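Long-range contacts in flavin-dependent thymidylate synthase (Thermus thermophilus, PDB 6J61), which catalyses the reductive methylation of dUMP to dTMP as an FAD-dependent homotetramer, with methylenetetrahydrofolate as methyl donor and NADPH as reductant: residues P60-V65 against K171-N176; V18-D23 against V64-H69; Y140-A145 against R157-L162. All blocks are in the same frame, centred on the assembly; numbering follows the deposited sequence.

Interaction 1: P60-V65 against K171-N176; sequences PFEMVV and KQDLHN. With FAD (flavin-adenine dinucleotide), chain E.
Leu-174 N donates to Val-64 O at 2.8 Å, the firm hydrogen bond between residues 60-65 and 171-176. It is fairly straight, 161° at the hydrogen. His-175 N reaches Phe-61 O only weakly, at 3.4 Å. Both donors lie in the first turn of helix 174-184, so the carbonyls of the loop serve N-H groups at the start of the helix. Leu-174 runs alongside Val-64, pointing the same way, with Leu-174 CB 3.9 Å from Val-64 CB. Val-65 pairs with Asp-173 as a non-hydrogen-bonded antiparallel pair. Val-65 CG1 packs on Lys-171 CD at 3.5 Å.

Glu-62 lies beside Asp-173 and His-175, all heading towards FAD. Glu-62 OE2 and Asp-173 OD2 are 4.2 Å apart. The like charges are probably eased by Arg-84 of the third subunit, which makes a salt bridge to Glu-62, and by Ser-87 of the second subunit, which bonds to the same carboxylate.

Asp-173 is the N-cap of the helix. Its CG sits between backbone N and carbonyl carbon (chi1 64°), which turns the carboxylate towards the helix start. OD1 of Asp-173 accepts from Asn-176 N at 2.8 Å, met from above the carboxylate plane. OD2 takes Asn-176 ND2 on its syn lone pair. This holds the amide so that ND2 also bonds to adenine N3A of FAD. His-175 NE2 meets ribose O3B of FAD in its ring plane, at 2.8 Å.

Helix 42-54 packs on Phe-61, and helix 24-32 on Val-64. Strand 165-173 lies next to strand 65-73 in the sheet, and helix 174-184 begins directly after strand 165-173, at the adenosine end of the cofactor.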
# COMPACT_ATOMS: atom_id res chain seq x y z
N PRO A 60 -10.33 0.43 -12.78
CA PRO A 60 -10.15 -0.15 -14.12
C PRO A 60 -8.74 0.01 -14.66
O PRO A 60 -8.20 -0.91 -15.30
CB PRO A 60 -11.19 0.58 -14.95
CG PRO A 60 -12.31 0.76 -13.96
CD PRO A 60 -11.56 1.23 -12.72
N PHE A 61 -8.15 1.17 -14.39
CA PHE A 61 -6.79 1.46 -14.85
C PHE A 61 -5.73 0.65 -14.11
O PHE A 61 -4.59 0.54 -14.57
CB PHE A 61 -6.51 2.95 -14.73
CG PHE A 61 -7.37 3.80 -15.64
CD1 PHE A 61 -8.65 4.17 -15.26
CD2 PHE A 61 -6.90 4.19 -16.89
CE1 PHE A 61 -9.46 4.92 -16.11
CE2 PHE A 61 -7.69 4.95 -17.75
CZ PHE A 61 -8.97 5.31 -17.36
N GLU A 62 -6.08 0.09 -12.97
CA GLU A 62 -5.12 -0.71 -12.23
C GLU A 62 -5.05 -2.13 -12.79
O GLU A 62 -4.18 -2.91 -12.37
CB GLU A 62 -5.49 -0.78 -10.75
CG GLU A 62 -4.85 0.28 -9.89
CD GLU A 62 -5.35 0.21 -8.47
OE1 GLU A 62 -6.45 0.73 -8.21
OE2 GLU A 62 -4.67 -0.37 -7.61
N MET A 63 -5.95 -2.45 -13.72
CA MET A 63 -5.97 -3.78 -14.32
C MET A 63 -4.94 -3.93 -15.43
O MET A 63 -4.84 -4.99 -16.04
CB MET A 63 -7.35 -4.13 -14.85
CG MET A 63 -8.42 -4.30 -13.77
SD MET A 63 -7.84 -5.28 -12.38
CE MET A 63 -9.19 -5.17 -11.22
N VAL A 64 -4.19 -2.86 -15.68
CA VAL A 64 -3.14 -2.86 -16.70
C VAL A 64 -1.81 -2.70 -15.96
O VAL A 64 -1.68 -1.84 -15.10
CB VAL A 64 -3.34 -1.69 -17.69
CG1 VAL A 64 -2.10 -1.51 -18.56
CG2 VAL A 64 -4.58 -1.96 -18.55
N VAL A 65 -0.82 -3.53 -16.29
CA VAL A 65 0.47 -3.44 -15.60
C VAL A 65 1.68 -3.44 -16.54
O VAL A 65 1.69 -4.12 -17.56
CB VAL A 65 0.64 -4.61 -14.58
CG1 VAL A 65 1.97 -4.51 -13.85
CG2 VAL A 65 -0.50 -4.59 -13.59
N LYS A 171 7.97 -2.66 -11.61
CA LYS A 171 6.64 -3.19 -11.94
C LYS A 171 5.57 -2.28 -11.35
O LYS A 171 5.50 -2.10 -10.13
CB LYS A 171 6.47 -4.60 -11.37
CG LYS A 171 5.26 -5.34 -11.92
CD LYS A 171 4.01 -5.15 -11.07
CE LYS A 171 4.02 -6.04 -9.86
NZ LYS A 171 2.92 -5.73 -8.91
N GLN A 172 4.72 -1.73 -12.21
CA GLN A 172 3.68 -0.82 -11.73
C GLN A 172 2.44 -0.78 -12.61
O GLN A 172 2.53 -0.86 -13.82
CB GLN A 172 4.29 0.58 -11.60
CG GLN A 172 3.43 1.59 -10.88
CD GLN A 172 4.23 2.81 -10.48
OE1 GLN A 172 5.03 3.31 -11.27
NE2 GLN A 172 4.03 3.28 -9.25
N ASP A 173 1.29 -0.63 -11.98
CA ASP A 173 0.02 -0.57 -12.68
C ASP A 173 -0.17 0.79 -13.35
O ASP A 173 0.38 1.79 -12.91
CB ASP A 173 -1.14 -0.86 -11.71
CG ASP A 173 -1.27 0.18 -10.61
OD1 ASP A 173 -1.78 1.29 -10.90
OD2 ASP A 173 -0.87 -0.11 -9.46
N LEU A 174 -0.95 0.80 -14.43
CA LEU A 174 -1.19 2.02 -15.20
C LEU A 174 -1.64 3.25 -14.39
O LEU A 174 -1.17 4.37 -14.62
CB LEU A 174 -2.19 1.73 -16.33
CG LEU A 174 -2.44 2.88 -17.31
CD1 LEU A 174 -1.12 3.48 -17.79
CD2 LEU A 174 -3.27 2.36 -18.48
N HIS A 175 -2.55 3.02 -13.45
CA HIS A 175 -3.05 4.09 -12.59
C HIS A 175 -1.91 4.78 -11.83
O HIS A 175 -1.79 6.00 -11.84
CB HIS A 175 -4.06 3.51 -11.61
CG HIS A 175 -4.41 4.43 -10.49
ND1 HIS A 175 -4.64 5.78 -10.67
CD2 HIS A 175 -4.60 4.19 -9.17
CE1 HIS A 175 -4.96 6.33 -9.51
NE2 HIS A 175 -4.95 5.39 -8.59
N ASN A 176 -1.07 3.98 -11.19
CA ASN A 176 0.06 4.51 -10.44
C ASN A 176 1.21 4.95 -11.32
O ASN A 176 2.05 5.76 -10.91
CB ASN A 176 0.52 3.48 -9.41
CG ASN A 176 -0.43 3.39 -8.23
OD1 ASN A 176 -0.54 4.33 -7.46
ND2 ASN A 176 -1.13 2.27 -8.10
PA FAD E . -7.11 4.22 -1.79
O1A FAD E . -7.68 2.85 -1.81
O2A FAD E . -7.01 4.73 -0.26
O5B FAD E . -5.65 4.17 -2.45
C5B FAD E . -5.17 5.50 -2.61
C4B FAD E . -4.01 5.46 -3.60
O4B FAD E . -2.95 4.61 -3.08
C3B FAD E . -4.44 4.86 -4.93
O3B FAD E . -4.93 5.84 -5.84
C2B FAD E . -3.18 4.15 -5.41
O2B FAD E . -2.36 5.08 -6.12
C1B FAD E . -2.53 3.65 -4.10
N9A FAD E . -2.94 2.27 -3.72
C8A FAD E . -3.61 1.89 -2.57
N7A FAD E . -3.81 0.61 -2.55
C5A FAD E . -3.29 0.06 -3.67
C6A FAD E . -3.20 -1.26 -4.18
N6A FAD E . -3.73 -2.33 -3.47
N1A FAD E . -2.58 -1.46 -5.38
C2A FAD E . -2.06 -0.44 -6.08
N3A FAD E . -2.12 0.82 -5.63
C4A FAD E . -2.72 1.11 -4.44
N1 FAD E . -15.27 0.85 -7.47
C2 FAD E . -15.78 -0.32 -7.88
O2 FAD E . -15.35 -1.35 -7.38
N3 FAD E . -16.76 -0.41 -8.82
C4 FAD E . -17.30 0.70 -9.43
O4 FAD E . -18.18 0.60 -10.27
C4X FAD E . -16.76 2.03 -9.02
N5 FAD E . -17.19 3.18 -9.54
C5X FAD E . -16.68 4.38 -9.15
C6 FAD E . -17.17 5.60 -9.75
C7 FAD E . -16.66 6.83 -9.36
C7M FAD E . -17.22 8.08 -10.02
C8 FAD E . -15.64 6.92 -8.36
C8M FAD E . -15.07 8.26 -7.93
C9 FAD E . -15.13 5.75 -7.76
C9A FAD E . -15.64 4.46 -8.14
N10 FAD E . -15.15 3.24 -7.56
C10 FAD E . -15.68 2.03 -7.98
C1' FAD E . -14.11 3.23 -6.51
C2' FAD E . -12.68 3.34 -7.08
O2' FAD E . -12.49 2.41 -8.15
C3' FAD E . -11.65 3.08 -5.94
O3' FAD E . -11.74 1.73 -5.47
C4' FAD E . -11.89 4.05 -4.75
O4' FAD E . -12.30 5.34 -5.21
C5' FAD E . -10.60 4.20 -3.95
O5' FAD E . -9.77 5.14 -4.63
P FAD E . -8.25 4.90 -4.21
O1P FAD E . -7.87 3.49 -4.50
O2P FAD E . -7.34 5.91 -5.06
O3P FAD E . -8.09 5.26 -2.61

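Interaction 2: V18-D23 against V64-H69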
# COMPACT_ATOMS: atom_id res chain seq x y z
N VAL A 18 9.87 -4.80 -20.25
CA VAL A 18 10.06 -6.24 -20.10
C VAL A 18 8.77 -6.99 -20.39
O VAL A 18 8.75 -7.88 -21.25
CB VAL A 18 10.63 -6.57 -18.70
CG1 VAL A 18 10.71 -8.06 -18.49
CG2 VAL A 18 12.02 -5.96 -18.59
N ASP A 19 7.67 -6.63 -19.72
CA ASP A 19 6.39 -7.29 -19.98
C ASP A 19 5.24 -6.30 -19.84
O ASP A 19 5.44 -5.16 -19.40
CB ASP A 19 6.16 -8.46 -19.03
CG ASP A 19 5.14 -9.47 -19.56
OD1 ASP A 19 4.60 -9.24 -20.67
OD2 ASP A 19 4.88 -10.49 -18.89
N GLN A 20 4.04 -6.73 -20.20
CA GLN A 20 2.87 -5.87 -20.12
C GLN A 20 1.62 -6.73 -20.01
O GLN A 20 1.44 -7.66 -20.78
CB GLN A 20 2.79 -4.99 -21.37
CG GLN A 20 1.77 -3.87 -21.29
CD GLN A 20 1.42 -3.28 -22.65
OE1 GLN A 20 2.29 -2.98 -23.48
NE2 GLN A 20 0.12 -3.09 -22.89
N MET A 21 0.76 -6.42 -19.05
CA MET A 21 -0.49 -7.16 -18.88
C MET A 21 -1.68 -6.27 -19.22
O MET A 21 -2.05 -5.38 -18.45
CB MET A 21 -0.64 -7.69 -17.45
CG MET A 21 -1.94 -8.46 -17.26
SD MET A 21 -2.24 -9.11 -15.62
CE MET A 21 -2.74 -7.66 -14.83
N GLY A 22 -2.28 -6.51 -20.38
CA GLY A 22 -3.43 -5.74 -20.80
C GLY A 22 -3.11 -4.44 -21.50
O GLY A 22 -2.00 -3.92 -21.40
N ASP A 23 -4.09 -3.93 -22.24
CA ASP A 23 -3.98 -2.66 -22.96
C ASP A 23 -5.31 -1.93 -22.78
O ASP A 23 -6.06 -2.27 -21.86
CB ASP A 23 -3.68 -2.88 -24.46
CG ASP A 23 -4.72 -3.78 -25.16
OD1 ASP A 23 -5.86 -3.94 -24.66
OD2 ASP A 23 -4.39 -4.32 -26.24
N VAL A 64 -4.19 -2.86 -15.68
CA VAL A 64 -3.14 -2.86 -16.70
C VAL A 64 -1.81 -2.70 -15.96
O VAL A 64 -1.68 -1.84 -15.10
CB VAL A 64 -3.34 -1.69 -17.69
CG1 VAL A 64 -2.10 -1.51 -18.56
CG2 VAL A 64 -4.58 -1.96 -18.55
N VAL A 65 -0.82 -3.53 -16.29
CA VAL A 65 0.47 -3.44 -15.60
C VAL A 65 1.68 -3.44 -16.54
O VAL A 65 1.69 -4.12 -17.56
CB VAL A 65 0.64 -4.61 -14.58
CG1 VAL A 65 1.97 -4.51 -13.85
CG2 VAL A 65 -0.50 -4.59 -13.59
N PHE A 66 2.68 -2.64 -16.19
CA PHE A 66 3.92 -2.54 -16.96
C PHE A 66 5.10 -2.93 -16.07
O PHE A 66 5.13 -2.65 -14.87
CB PHE A 66 4.13 -1.11 -17.49
CG PHE A 66 3.21 -0.73 -18.61
CD1 PHE A 66 1.85 -0.52 -18.39
CD2 PHE A 66 3.70 -0.61 -19.91
CE1 PHE A 66 0.99 -0.20 -19.44
CE2 PHE A 66 2.84 -0.29 -20.97
CZ PHE A 66 1.49 -0.08 -20.74
N LYS A 67 6.08 -3.60 -16.67
CA LYS A 67 7.28 -4.03 -15.97
C LYS A 67 8.49 -3.58 -16.78
O LYS A 67 8.64 -3.98 -17.93
CB LYS A 67 7.25 -5.55 -15.80
CG LYS A 67 8.43 -6.11 -15.02
CD LYS A 67 8.13 -7.48 -14.39
CE LYS A 67 7.82 -8.56 -15.43
NZ LYS A 67 7.67 -9.92 -14.81
N PHE A 68 9.34 -2.75 -16.19
CA PHE A 68 10.51 -2.25 -16.90
C PHE A 68 11.85 -2.68 -16.32
O PHE A 68 11.96 -3.08 -15.16
CB PHE A 68 10.50 -0.71 -16.95
CG PHE A 68 9.27 -0.11 -17.58
CD1 PHE A 68 8.10 0.05 -16.83
CD2 PHE A 68 9.28 0.33 -18.90
CE1 PHE A 68 6.98 0.64 -17.39
CE2 PHE A 68 8.15 0.93 -19.46
CZ PHE A 68 7.00 1.08 -18.71
N HIS A 69 12.88 -2.57 -17.16
CA HIS A 69 14.26 -2.87 -16.81
C HIS A 69 14.88 -1.48 -16.95
O HIS A 69 14.98 -0.94 -18.05
CB HIS A 69 14.86 -3.85 -17.83
CG HIS A 69 16.30 -4.20 -17.58
ND1 HIS A 69 17.01 -5.05 -18.40
CD2 HIS A 69 17.16 -3.80 -16.62
CE1 HIS A 69 18.24 -5.17 -17.95
NE2 HIS A 69 18.36 -4.42 -16.87
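Gln-20 lies flat over one face of the Phe-66 ring. Gln-20 CG is 3.9 Å from the Phe-66 ring centroid, a CH-pi contact displaced towards the rim. The amide plane is only 15° from the ring plane, so the whole end of the side chain stacks. Gln-20 CG is anti to the backbone N (chi1 -169°), and the extended chain carries the amide along the ring. Two bonds fix its rotation: NE2 of Gln-20 donates to Gly-22 O at 2.7 Å, and OE1 accepts from Arg-207 of helix 191-207.

The strands run antiparallel. Met-21 N bonds to Val-65 O at 2.9 Å, and Val-65 N bonds back to Met-21 O. Lys-67 N donates to Asp-19 O at 3.2 Å. Met-21 CE rests 4.0 Å from Val-65 CG2. Val-18 CG2 packs on His-69 CB at 3.6 Å.

Asp-19, Met-21, Val-65 and Lys-67 share one face of the sheet, against the second subunit. There Lys-67 NZ bonds to Met-63 O of that subunit. Gln-20 and Phe-66 are on the other face, next to helix 191-207.

Near Val-18 the pairing is irregular. Lys-67 O accepts from Val-18 N at 2.8 Å and, weakly, from Asp-19 N. Two residues facing one make this a classic beta bulge in an antiparallel sheet.

Interaction 3: Y140-A145 against R157-L162. With PO4 (phosphate ion), chain G.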
# COMPACT_ATOMS: atom_id res chain seq x y z
N TYR A 140 36.56 5.36 -7.34
CA TYR A 140 36.56 4.01 -7.88
C TYR A 140 37.91 3.37 -7.58
O TYR A 140 38.04 2.14 -7.52
CB TYR A 140 36.31 3.97 -9.38
CG TYR A 140 35.82 2.62 -9.82
CD1 TYR A 140 34.50 2.24 -9.60
CD2 TYR A 140 36.69 1.68 -10.39
CE1 TYR A 140 34.05 0.96 -9.94
CE2 TYR A 140 36.25 0.40 -10.73
CZ TYR A 140 34.93 0.04 -10.50
OH TYR A 140 34.46 -1.22 -10.81
N GLY A 141 38.93 4.21 -7.39
CA GLY A 141 40.25 3.72 -7.07
C GLY A 141 40.20 3.10 -5.69
O GLY A 141 40.61 1.96 -5.48
N ALA A 142 39.66 3.87 -4.74
CA ALA A 142 39.51 3.43 -3.36
C ALA A 142 38.70 2.13 -3.31
O ALA A 142 39.06 1.19 -2.61
CB ALA A 142 38.83 4.51 -2.54
N TYR A 143 37.61 2.09 -4.05
CA TYR A 143 36.77 0.91 -4.10
C TYR A 143 37.57 -0.32 -4.52
O TYR A 143 37.47 -1.38 -3.88
CB TYR A 143 35.63 1.13 -5.09
CG TYR A 143 34.73 -0.06 -5.26
CD1 TYR A 143 34.00 -0.56 -4.18
CD2 TYR A 143 34.56 -0.65 -6.51
CE1 TYR A 143 33.10 -1.62 -4.35
CE2 TYR A 143 33.67 -1.70 -6.70
CZ TYR A 143 32.94 -2.18 -5.61
OH TYR A 143 32.04 -3.20 -5.79
N ARG A 144 38.35 -0.20 -5.59
CA ARG A 144 39.17 -1.31 -6.08
C ARG A 144 40.20 -1.71 -5.02
O ARG A 144 40.33 -2.88 -4.69
CB ARG A 144 39.89 -0.92 -7.38
CG ARG A 144 39.08 -1.18 -8.65
CD ARG A 144 39.75 -0.57 -9.88
NE ARG A 144 39.04 -0.86 -11.13
CZ ARG A 144 38.98 -2.07 -11.69
NH1 ARG A 144 39.59 -3.10 -11.11
NH2 ARG A 144 38.32 -2.24 -12.83
N ALA A 145 40.92 -0.71 -4.51
CA ALA A 145 41.93 -0.94 -3.48
C ALA A 145 41.33 -1.74 -2.33
O ALA A 145 41.82 -2.82 -1.98
CB ALA A 145 42.45 0.39 -2.97
N ARG A 157 31.66 -0.80 -1.37
CA ARG A 157 30.90 0.10 -2.23
C ARG A 157 30.40 1.41 -1.61
O ARG A 157 29.73 2.17 -2.29
CB ARG A 157 29.72 -0.66 -2.84
CG ARG A 157 28.74 -1.28 -1.83
CD ARG A 157 27.85 -0.25 -1.14
NE ARG A 157 27.00 -0.89 -0.14
CZ ARG A 157 25.90 -1.60 -0.43
NH1 ARG A 157 25.51 -1.75 -1.69
NH2 ARG A 157 25.23 -2.20 0.55
N MET A 158 30.72 1.69 -0.35
CA MET A 158 30.22 2.92 0.26
C MET A 158 30.98 4.18 -0.19
O MET A 158 30.41 5.28 -0.18
CB MET A 158 30.24 2.84 1.79
CG MET A 158 31.62 2.97 2.43
SD MET A 158 31.50 2.96 4.23
CE MET A 158 31.11 1.28 4.50
N VAL A 159 32.24 4.02 -0.57
CA VAL A 159 33.06 5.14 -1.01
C VAL A 159 32.68 5.63 -2.41
O VAL A 159 33.20 6.64 -2.88
CB VAL A 159 34.56 4.78 -1.02
CG1 VAL A 159 35.09 4.75 0.38
CG2 VAL A 159 34.75 3.42 -1.67
N LEU A 160 31.78 4.91 -3.08
CA LEU A 160 31.35 5.27 -4.42
C LEU A 160 30.28 6.37 -4.41
O LEU A 160 29.34 6.35 -3.60
CB LEU A 160 30.83 4.03 -5.15
CG LEU A 160 31.87 2.91 -5.27
CD1 LEU A 160 31.20 1.65 -5.79
CD2 LEU A 160 33.02 3.35 -6.19
N PRO A 161 30.41 7.36 -5.32
CA PRO A 161 29.47 8.48 -5.44
C PRO A 161 28.05 8.11 -5.89
O PRO A 161 27.82 7.03 -6.43
CB PRO A 161 30.18 9.40 -6.43
CG PRO A 161 30.87 8.44 -7.32
CD PRO A 161 31.46 7.46 -6.34
N LEU A 162 27.12 9.03 -5.66
CA LEU A 162 25.71 8.85 -6.00
C LEU A 162 25.41 8.79 -7.50
O LEU A 162 24.32 8.37 -7.90
CB LEU A 162 24.86 9.96 -5.35
CG LEU A 162 24.84 9.98 -3.81
CD1 LEU A 162 24.12 11.21 -3.29
CD2 LEU A 162 24.15 8.73 -3.32
P PO4 G . 21.94 -2.94 -1.31
O1 PO4 G . 22.59 -2.42 -2.55
O2 PO4 G . 20.78 -2.09 -0.96
O3 PO4 G . 21.48 -4.34 -1.54
O4 PO4 G . 22.92 -2.92 -0.20
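Helix 132-148 brings Tyr-140 and Tyr-143, one helical turn apart, alongside the irregular segment 157-162. The backbones come nearest at Tyr-140 CA to Leu-160 CA, 6.4 Å, and at Tyr-143 CA to Arg-157 CA, 6.2 Å. No hydrogen bond joins the two segments; they meet by packing.

Leu-160 fits its two methyls to different groups. CD1 of Leu-160 sits almost centrally over one face of the Tyr-143 ring, 3.9 Å from the centroid and 8° off the normal. CD2 of Leu-160 touches Tyr-143 CB at 3.6 Å and also reaches Tyr-140 CD1. Tyr-143 CE1 puts the ring edge against Arg-157 N, at 3.4 Å. Val-159 CG2 adds contacts to Ala-142 CB and Tyr-143 CB. The hydroxyls of both tyrosines are held by the backbone of Leu-98.

Arg-157 turns its guanidinium away from the helix to a phosphate ion. Arg-157 NH1 donates to phosphate O1 at 3.1 Å, and NH2 to O4, which lies in the guanidinium plane. Ser-92 and Gly-93, with Gln-79 and Arg-82 of the fourth subunit, complete the anion site. These residues are predicted to bind dUMP, so the ion probably marks the site of the nucleotide phosphate.

Interactions 1 and 2 adjoin, with centres 9 Å apart. They share Val-64 and Val-65, where the loop enters strand 65-73. That strand lies between strands 13-21 and 165-173 in the antiparallel sheet, so the two contacts secure its start from both flanks. Both also touch the second subunit. Interaction 3 is remote, its centre about 38 Å from that of interaction 1 and 35 Å from that of interaction 2. Along the chain, interaction 2 closes first. The two segments of interaction 3 come next, before the chain reaches 171-176. Interaction 1 meets the FAD adenosine, and interaction 3 carries a probable dUMP phosphate site completed by the fourth subunit, in keeping with ligand sites shared between subunits.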